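Putative activator of HSP90 (Plasmodium falciparum, PDB 3N72) probably binds the chaperone Hsp90 and stimulates its ATPase activity, this chain being the N-terminal domain of the activator. Local coordinates at residues Tyr32-Leu37 / Asp49-Ser54. Residues are numbered along the deposited sequence; the frame is centred on the assembly and turned at random.
Sequences YNLSNL and DNLQVS
Leu34 and Ser35, in the C-terminal part of helix 23-35, receive the side chain of Leu51 from strand 44-62, and the two methyl groups of Leu51 divide between them. Leu34 is buried, its CG anti to its own carbonyl carbon and beside the backbone N (chi1 -75°), and its CB and CD1 both lie 3.7 Å from Leu51 CD2, the two leucine side chains meeting at about a right angle. Leu34 also touches Ile138 of helix 120-142, and one side chain thus meets both that helix and the strand. Ser35 meets the other branch: its CB lies 3.9 Å from Leu51 CD1, an apolar contact. The side chain of Asn36 turns back toward Tyr32. Its ND2 bonds to Tyr32 O at 3.0 Å, nearly straight at 163°, and lies over one face of the Tyr32 ring, displaced toward its rim. Leu37 N reaches Leu34 O at 3.3 Å. On the strand, Leu51 also touches Lys31 and Phe76, and Val53 continues the packing against Glu27, Ile30 and Lys31. The contact is plain apolar packing of the C-terminal part of helix 23-35 on the inner face of a curved antiparallel sheet, part of the helix-on-sheet architecture of the Aha1 N-terminal domain.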
loop_
_atom_site.group_PDB
_atom_site.type_symbol
_atom_site.label_atom_id
_atom_site.label_comp_id
_atom_site.label_asym_id
_atom_site.label_seq_id
_atom_site.Cartn_x
_atom_site.Cartn_y
_atom_site.Cartn_z
ATOM N N TYR B 32 -20.112 11.445 6.940
ATOM C CA TYR B 32 -20.991 10.289 6.776
ATOM C C TYR B 32 -21.835 10.100 8.019
ATOM O O TYR B 32 -23.069 9.931 7.928
ATOM C CB TYR B 32 -20.176 9.000 6.541
ATOM C CG TYR B 32 -21.075 7.778 6.452
ATOM C CD1 TYR B 32 -21.689 7.438 5.251
ATOM C CD2 TYR B 32 -21.360 7.004 7.577
ATOM C CE1 TYR B 32 -22.532 6.348 5.160
ATOM C CE2 TYR B 32 -22.225 5.912 7.492
ATOM C CZ TYR B 32 -22.788 5.597 6.278
ATOM O OH TYR B 32 -23.629 4.510 6.190
ATOM N N ASN B 33 -21.173 10.126 9.181
ATOM C CA ASN B 33 -21.837 9.832 10.436
ATOM C C ASN B 33 -22.883 10.862 10.776
ATOM O O ASN B 33 -24.032 10.514 11.083
ATOM C CB ASN B 33 -20.812 9.583 11.554
ATOM C CG ASN B 33 -20.284 8.172 11.522
ATOM O OD1 ASN B 33 -20.923 7.249 12.061
ATOM N ND2 ASN B 33 -19.140 7.972 10.862
ATOM N N LEU B 34 -22.530 12.134 10.641
ATOM C CA LEU B 34 -23.505 13.165 10.972
ATOM C C LEU B 34 -24.615 13.271 9.922
ATOM O O LEU B 34 -25.751 13.530 10.278
ATOM C CB LEU B 34 -22.812 14.515 11.193
ATOM C CG LEU B 34 -22.079 14.574 12.543
ATOM C CD1 LEU B 34 -21.107 15.783 12.576
ATOM C CD2 LEU B 34 -23.101 14.644 13.732
ATOM N N SER B 35 -24.283 13.067 8.649
ATOM C CA SER B 35 -25.299 13.115 7.583
ATOM C C SER B 35 -26.257 11.922 7.608
ATOM O O SER B 35 -27.289 11.939 6.925
ATOM C CB SER B 35 -24.683 13.304 6.190
ATOM O OG SER B 35 -24.125 12.113 5.670
ATOM N N ASN B 36 -25.926 10.904 8.400
ATOM C CA ASN B 36 -26.833 9.754 8.585
ATOM C C ASN B 36 -27.515 9.694 9.938
ATOM O O ASN B 36 -28.314 8.788 10.184
ATOM C CB ASN B 36 -26.117 8.432 8.287
ATOM C CG ASN B 36 -26.071 8.143 6.820
ATOM O OD1 ASN B 36 -27.054 7.670 6.240
ATOM N ND2 ASN B 36 -24.951 8.457 6.187
ATOM N N LEU B 37 -27.184 10.647 10.807
ATOM C CA LEU B 37 -27.729 10.726 12.151
ATOM C C LEU B 37 -29.140 11.310 12.099
ATOM O O LEU B 37 -29.356 12.391 11.563
ATOM C CB LEU B 37 -26.828 11.577 13.050
ATOM C CG LEU B 37 -27.369 11.928 14.440
ATOM C CD1 LEU B 37 -27.594 10.662 15.275
ATOM C CD2 LEU B 37 -26.426 12.859 15.150
ATOM N N ASP B 49 -27.131 18.301 7.648
ATOM C CA ASP B 49 -26.634 18.440 6.278
ATOM C C ASP B 49 -25.596 19.562 6.205
ATOM O O ASP B 49 -25.321 20.259 7.206
ATOM C CB ASP B 49 -27.803 18.770 5.345
ATOM C CG ASP B 49 -27.560 18.362 3.899
ATOM O OD1 ASP B 49 -26.460 17.842 3.555
ATOM O OD2 ASP B 49 -28.490 18.584 3.091
ATOM N N ASN B 50 -25.014 19.709 5.020
ATOM C CA ASN B 50 -24.098 20.796 4.720
ATOM C C ASN B 50 -22.925 20.876 5.698
ATOM O O ASN B 50 -22.700 21.880 6.370
ATOM C CB ASN B 50 -24.880 22.109 4.609
ATOM C CG ASN B 50 -25.925 22.054 3.513
ATOM O OD1 ASN B 50 -25.605 21.735 2.367
ATOM N ND2 ASN B 50 -27.178 22.383 3.854
ATOM N N LEU B 51 -22.181 19.787 5.756
ATOM C CA LEU B 51 -21.090 19.653 6.701
ATOM C C LEU B 51 -19.754 20.204 6.188
ATOM O O LEU B 51 -19.204 19.696 5.207
ATOM C CB LEU B 51 -20.955 18.178 7.060
ATOM C CG LEU B 51 -22.085 17.730 7.969
ATOM C CD1 LEU B 51 -22.881 16.605 7.370
ATOM C CD2 LEU B 51 -21.507 17.389 9.310
ATOM N N GLN B 52 -19.238 21.234 6.844
ATOM C CA GLN B 52 -17.868 21.687 6.578
ATOM C C GLN B 52 -17.012 21.055 7.666
ATOM O O GLN B 52 -17.326 21.217 8.855
ATOM C CB GLN B 52 -17.716 23.202 6.725
ATOM C CG GLN B 52 -18.832 24.096 6.249
ATOM C CD GLN B 52 -18.632 25.513 6.768
ATOM O OE1 GLN B 52 -17.515 26.067 6.710
ATOM N NE2 GLN B 52 -19.699 26.108 7.285
ATOM N N VAL B 53 -15.944 20.353 7.288
ATOM C CA VAL B 53 -15.046 19.714 8.273
ATOM C C VAL B 53 -13.618 20.176 8.026
ATOM O O VAL B 53 -13.033 19.870 6.980
ATOM C CB VAL B 53 -15.147 18.164 8.214
ATOM C CG1 VAL B 53 -14.330 17.510 9.360
ATOM C CG2 VAL B 53 -16.592 17.728 8.364
ATOM N N SER B 54 -13.049 20.898 8.987
ATOM C CA SER B 54 -11.764 21.533 8.767
ATOM C C SER B 54 -10.830 21.181 9.892
ATOM O O SER B 54 -11.148 21.429 11.048
ATOM C CB SER B 54 -11.937 23.073 8.711
ATOM O OG SER B 54 -10.672 23.735 8.620
#